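Local structure of giding protein-mglB (Thermus thermophilus, 1J3W) at residues A32-H44 against L56-A68. The protein probably acts as a guanine-nucleotide exchange factor and molecular adaptor of the Roadblock/LC7 family, linked to gliding motility. Residues are numbered along the deposited sequence; the frame is centred on the assembly and turned at random.
Sequences ALLIDRKGFVLAH and LDTLATLVAGNAA
The His44 ring carries Leu56 CD1 over one face, a CH-pi contact with the methyl 3.8 Å from the ring centroid and displaced toward ND1, which hydrogen-bonds Glu46 OE2. His44 CG sits between the backbone N and the carbonyl carbon (chi1 67°), which turns one ring face to Leu56 CD1 at the start of helix 56-68. At the other end, Arg37 NH2 donates to a water at the edge of the guanidinium, in its plane, and this water in turn donates to Ala67 O; Ala67 CB lies 3.9 Å from Arg37 NH2, oblique to the guanidinium. Between these ends, Ile35 splits its branches: CG2 packs on Ala60 CB, and CD1 reaches Val63 CG1 at 3.7 Å. Val41 CG2 comes to Ala60 CB from the neighbouring strand, and Leu33 spreads its methyls over Leu56 and Leu59. The Asp36-Gly39 type I turn lies close against the helix, with Gly39 CA 3.5 Å from Ala64 CB. Asp36 OD2 accepts from Phe40 N, bracing this turn. The helix thus covers one sheet face of the Roadblock/LC7 fold through leucine and valine branches at the strands and alanine methyls at the turn, while waters bridge Arg37 O to Ala64 O and Gly39 O to Asp57 O.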
loop_
_atom_site.group_PDB
_atom_site.type_symbol
_atom_site.label_atom_id
_atom_site.label_comp_id
_atom_site.label_asym_id
_atom_site.label_seq_id
_atom_site.Cartn_x
_atom_site.Cartn_y
_atom_site.Cartn_z
ATOM N N ALA B 32 5.759 -17.350 15.118
ATOM C CA ALA B 32 6.909 -17.048 14.273
ATOM C C ALA B 32 6.683 -17.661 12.902
ATOM O O ALA B 32 6.303 -18.826 12.790
ATOM C CB ALA B 32 8.176 -17.608 14.894
ATOM N N LEU B 33 6.911 -16.880 11.854
ATOM C CA LEU B 33 6.717 -17.387 10.503
ATOM C C LEU B 33 7.777 -16.898 9.547
ATOM O O LEU B 33 8.353 -15.825 9.735
ATOM C CB LEU B 33 5.379 -16.924 9.919
ATOM C CG LEU B 33 4.042 -16.996 10.638
ATOM C CD1 LEU B 33 3.928 -15.847 11.632
ATOM C CD2 LEU B 33 2.930 -16.888 9.595
ATOM N N LEU B 34 8.034 -17.702 8.522
ATOM C CA LEU B 34 8.864 -17.286 7.453
ATOM C C LEU B 34 7.987 -17.321 6.254
ATOM O O LEU B 34 7.353 -18.321 5.949
ATOM C CB LEU B 34 9.994 -18.302 7.296
ATOM C CG LEU B 34 10.900 -17.974 6.109
ATOM C CD1 LEU B 34 11.766 -16.740 6.365
ATOM C CD2 LEU B 34 11.862 -19.109 5.763
ATOM N N ILE B 35 7.855 -16.178 5.596
ATOM C CA ILE B 35 6.961 -16.064 4.449
ATOM C C ILE B 35 7.728 -15.503 3.266
ATOM O O ILE B 35 8.780 -14.897 3.438
ATOM C CB ILE B 35 5.766 -15.128 4.764
ATOM C CG1 ILE B 35 6.238 -13.672 4.879
ATOM C CG2 ILE B 35 5.116 -15.549 6.083
ATOM C CD1 ILE B 35 5.107 -12.681 5.090
ATOM N N ASP B 36 7.227 -15.719 2.056
ATOM C CA ASP B 36 7.929 -15.156 0.916
ATOM C C ASP B 36 7.322 -13.789 0.665
ATOM O O ASP B 36 6.261 -13.464 1.203
ATOM C CB ASP B 36 7.851 -16.069 -0.325
ATOM C CG ASP B 36 6.470 -16.131 -0.961
ATOM O OD1 ASP B 36 6.336 -16.880 -1.952
ATOM O OD2 ASP B 36 5.528 -15.458 -0.504
ATOM N N ARG B 37 7.991 -12.969 -0.134
ATOM C CA ARG B 37 7.477 -11.632 -0.376
ATOM C C ARG B 37 6.141 -11.606 -1.118
ATOM O O ARG B 37 5.543 -10.545 -1.294
ATOM C CB ARG B 37 8.538 -10.795 -1.097
ATOM C CG ARG B 37 9.850 -10.707 -0.311
ATOM C CD ARG B 37 10.784 -9.653 -0.892
ATOM N NE ARG B 37 10.194 -8.323 -0.803
ATOM C CZ ARG B 37 10.419 -7.456 0.180
ATOM N NH1 ARG B 37 11.238 -7.763 1.176
ATOM N NH2 ARG B 37 9.811 -6.279 0.173
ATOM N N LYS B 38 5.665 -12.776 -1.541
ATOM C CA LYS B 38 4.381 -12.875 -2.229
ATOM C C LYS B 38 3.249 -13.211 -1.255
ATOM O O LYS B 38 2.078 -13.224 -1.633
ATOM C CB LYS B 38 4.429 -13.944 -3.326
ATOM C CG LYS B 38 5.391 -13.653 -4.464
ATOM C CD LYS B 38 5.294 -14.735 -5.530
ATOM C CE LYS B 38 6.324 -14.533 -6.629
ATOM N NZ LYS B 38 6.224 -15.591 -7.671
ATOM N N GLY B 39 3.600 -13.506 -0.006
ATOM C CA GLY B 39 2.578 -13.819 0.980
ATOM C C GLY B 39 2.421 -15.281 1.366
ATOM O O GLY B 39 1.677 -15.601 2.291
ATOM N N PHE B 40 3.107 -16.178 0.671
ATOM C CA PHE B 40 2.993 -17.596 1.001
ATOM C C PHE B 40 3.745 -17.907 2.289
ATOM O O PHE B 40 4.826 -17.369 2.523
ATOM C CB PHE B 40 3.564 -18.472 -0.119
ATOM C CG PHE B 40 2.733 -18.488 -1.369
ATOM C CD1 PHE B 40 3.100 -17.723 -2.472
ATOM C CD2 PHE B 40 1.594 -19.280 -1.448
ATOM C CE1 PHE B 40 2.340 -17.753 -3.640
ATOM C CE2 PHE B 40 0.829 -19.316 -2.611
ATOM C CZ PHE B 40 1.203 -18.551 -3.707
ATOM N N VAL B 41 3.170 -18.771 3.123
ATOM C CA VAL B 41 3.834 -19.160 4.364
ATOM C C VAL B 41 4.756 -20.327 4.028
ATOM O O VAL B 41 4.302 -21.368 3.546
ATOM C CB VAL B 41 2.826 -19.604 5.436
ATOM C CG1 VAL B 41 3.574 -20.070 6.677
ATOM C CG2 VAL B 41 1.897 -18.443 5.792
ATOM N N LEU B 42 6.050 -20.149 4.270
ATOM C CA LEU B 42 7.035 -21.183 3.971
ATOM C C LEU B 42 7.238 -22.126 5.148
ATOM O O LEU B 42 7.528 -23.307 4.965
ATOM C CB LEU B 42 8.368 -20.534 3.594
ATOM C CG LEU B 42 8.286 -19.463 2.501
ATOM C CD1 LEU B 42 9.682 -18.969 2.166
ATOM C CD2 LEU B 42 7.612 -20.036 1.265
ATOM N N ALA B 43 7.099 -21.594 6.358
ATOM C CA ALA B 43 7.247 -22.377 7.583
ATOM C C ALA B 43 6.692 -21.532 8.723
ATOM O O ALA B 43 6.789 -20.302 8.693
ATOM C CB ALA B 43 8.716 -22.699 7.842
ATOM N N HIS B 44 6.091 -22.176 9.717
ATOM C CA HIS B 44 5.543 -21.440 10.849
ATOM C C HIS B 44 5.508 -22.304 12.095
ATOM O O HIS B 44 5.308 -23.515 12.018
ATOM C CB HIS B 44 4.134 -20.920 10.533
ATOM C CG HIS B 44 3.106 -21.995 10.370
ATOM N ND1 HIS B 44 2.423 -22.544 11.436
ATOM C CD2 HIS B 44 2.642 -22.621 9.264
ATOM C CE1 HIS B 44 1.581 -23.459 10.992
ATOM N NE2 HIS B 44 1.695 -23.527 9.676
ATOM N N LEU B 56 -3.175 -17.552 9.823
ATOM C CA LEU B 56 -1.803 -17.269 9.419
ATOM C C LEU B 56 -1.638 -16.912 7.955
ATOM O O LEU B 56 -0.748 -16.137 7.605
ATOM C CB LEU B 56 -0.888 -18.439 9.784
ATOM C CG LEU B 56 -0.727 -18.677 11.289
ATOM C CD1 LEU B 56 0.193 -19.865 11.503
ATOM C CD2 LEU B 56 -0.166 -17.436 11.970
ATOM N N ASP B 57 -2.480 -17.475 7.093
ATOM C CA ASP B 57 -2.383 -17.143 5.681
ATOM C C ASP B 57 -2.790 -15.681 5.481
ATOM O O ASP B 57 -2.162 -14.960 4.710
ATOM C CB ASP B 57 -3.234 -18.106 4.833
ATOM C CG ASP B 57 -4.704 -18.112 5.216
ATOM O OD1 ASP B 57 -5.061 -17.844 6.385
ATOM O OD2 ASP B 57 -5.521 -18.419 4.323
ATOM N N THR B 58 -3.814 -15.239 6.204
ATOM C CA THR B 58 -4.251 -13.852 6.109
ATOM C C THR B 58 -3.162 -12.941 6.683
ATOM O O THR B 58 -2.858 -11.893 6.113
ATOM C CB THR B 58 -5.562 -13.628 6.871
ATOM O OG1 THR B 58 -6.552 -14.540 6.376
ATOM C CG2 THR B 58 -6.059 -12.196 6.675
ATOM N N LEU B 59 -2.565 -13.346 7.803
ATOM C CA LEU B 59 -1.503 -12.550 8.412
ATOM C C LEU B 59 -0.358 -12.369 7.418
ATOM O O LEU B 59 0.130 -11.257 7.209
ATOM C CB LEU B 59 -0.977 -13.232 9.680
ATOM C CG LEU B 59 0.270 -12.594 10.309
ATOM C CD1 LEU B 59 -0.038 -11.167 10.736
ATOM C CD2 LEU B 59 0.730 -13.424 11.506
ATOM N N ALA B 60 0.066 -13.470 6.806
ATOM C CA ALA B 60 1.156 -13.448 5.835
ATOM C C ALA B 60 0.813 -12.571 4.631
ATOM O O ALA B 60 1.657 -11.821 4.142
ATOM C CB ALA B 60 1.475 -14.869 5.380
ATOM N N THR B 61 -0.424 -12.670 4.160
ATOM C CA THR B 61 -0.865 -11.867 3.026
ATOM C C THR B 61 -0.777 -10.383 3.369
ATOM O O THR B 61 -0.263 -9.588 2.582
ATOM C CB THR B 61 -2.311 -12.203 2.642
ATOM O OG1 THR B 61 -2.390 -13.579 2.256
ATOM C CG2 THR B 61 -2.766 -11.337 1.478
ATOM N N LEU B 62 -1.272 -10.015 4.548
ATOM C CA LEU B 62 -1.238 -8.619 4.974
ATOM C C LEU B 62 0.192 -8.124 5.156
ATOM O O LEU B 62 0.502 -6.980 4.825
ATOM C CB LEU B 62 -2.022 -8.437 6.273
ATOM C CG LEU B 62 -3.530 -8.674 6.164
ATOM C CD1 LEU B 62 -4.164 -8.582 7.534
ATOM C CD2 LEU B 62 -4.153 -7.643 5.226
ATOM N N VAL B 63 1.067 -8.968 5.696
ATOM C CA VAL B 63 2.455 -8.558 5.865
ATOM C C VAL B 63 3.088 -8.339 4.493
ATOM O O VAL B 63 3.834 -7.380 4.298
ATOM C CB VAL B 63 3.255 -9.610 6.665
ATOM C CG1 VAL B 63 4.744 -9.297 6.619
ATOM C CG2 VAL B 63 2.768 -9.622 8.103
ATOM N N ALA B 64 2.762 -9.211 3.540
ATOM C CA ALA B 64 3.290 -9.098 2.183
ATOM C C ALA B 64 2.752 -7.831 1.517
ATOM O O ALA B 64 3.489 -7.117 0.834
ATOM C CB ALA B 64 2.894 -10.327 1.364
ATOM N N GLY B 65 1.467 -7.560 1.720
ATOM C CA GLY B 65 0.870 -6.365 1.149
ATOM C C GLY B 65 1.567 -5.133 1.699
ATOM O O GLY B 65 1.866 -4.193 0.962
ATOM N N ASN B 66 1.834 -5.141 3.003
ATOM C CA ASN B 66 2.504 -4.023 3.662
ATOM C C ASN B 66 3.917 -3.823 3.125
ATOM O O ASN B 66 4.346 -2.690 2.881
ATOM C CB ASN B 66 2.574 -4.273 5.171
ATOM C CG ASN B 66 3.325 -3.182 5.910
ATOM O OD1 ASN B 66 2.803 -2.094 6.121
ATOM N ND2 ASN B 66 4.561 -3.472 6.300
ATOM N N ALA B 67 4.645 -4.923 2.950
ATOM C CA ALA B 67 6.012 -4.859 2.449
ATOM C C ALA B 67 6.065 -4.189 1.080
ATOM O O ALA B 67 7.045 -3.523 0.743
ATOM C CB ALA B 67 6.613 -6.260 2.375
ATOM N N ALA B 68 5.022 -4.374 0.282
ATOM C CA ALA B 68 4.995 -3.748 -1.029
ATOM C C ALA B 68 4.660 -2.268 -0.874
ATOM O O ALA B 68 5.329 -1.405 -1.438
ATOM C CB ALA B 68 3.962 -4.428 -1.913
HETATM O O HOH W 1 9.546 -3.857 1.621
HETATM O O HOH W 2 5.505 -7.937 -0.900
HETATM O O HOH W 3 -0.735 -16.534 2.837
#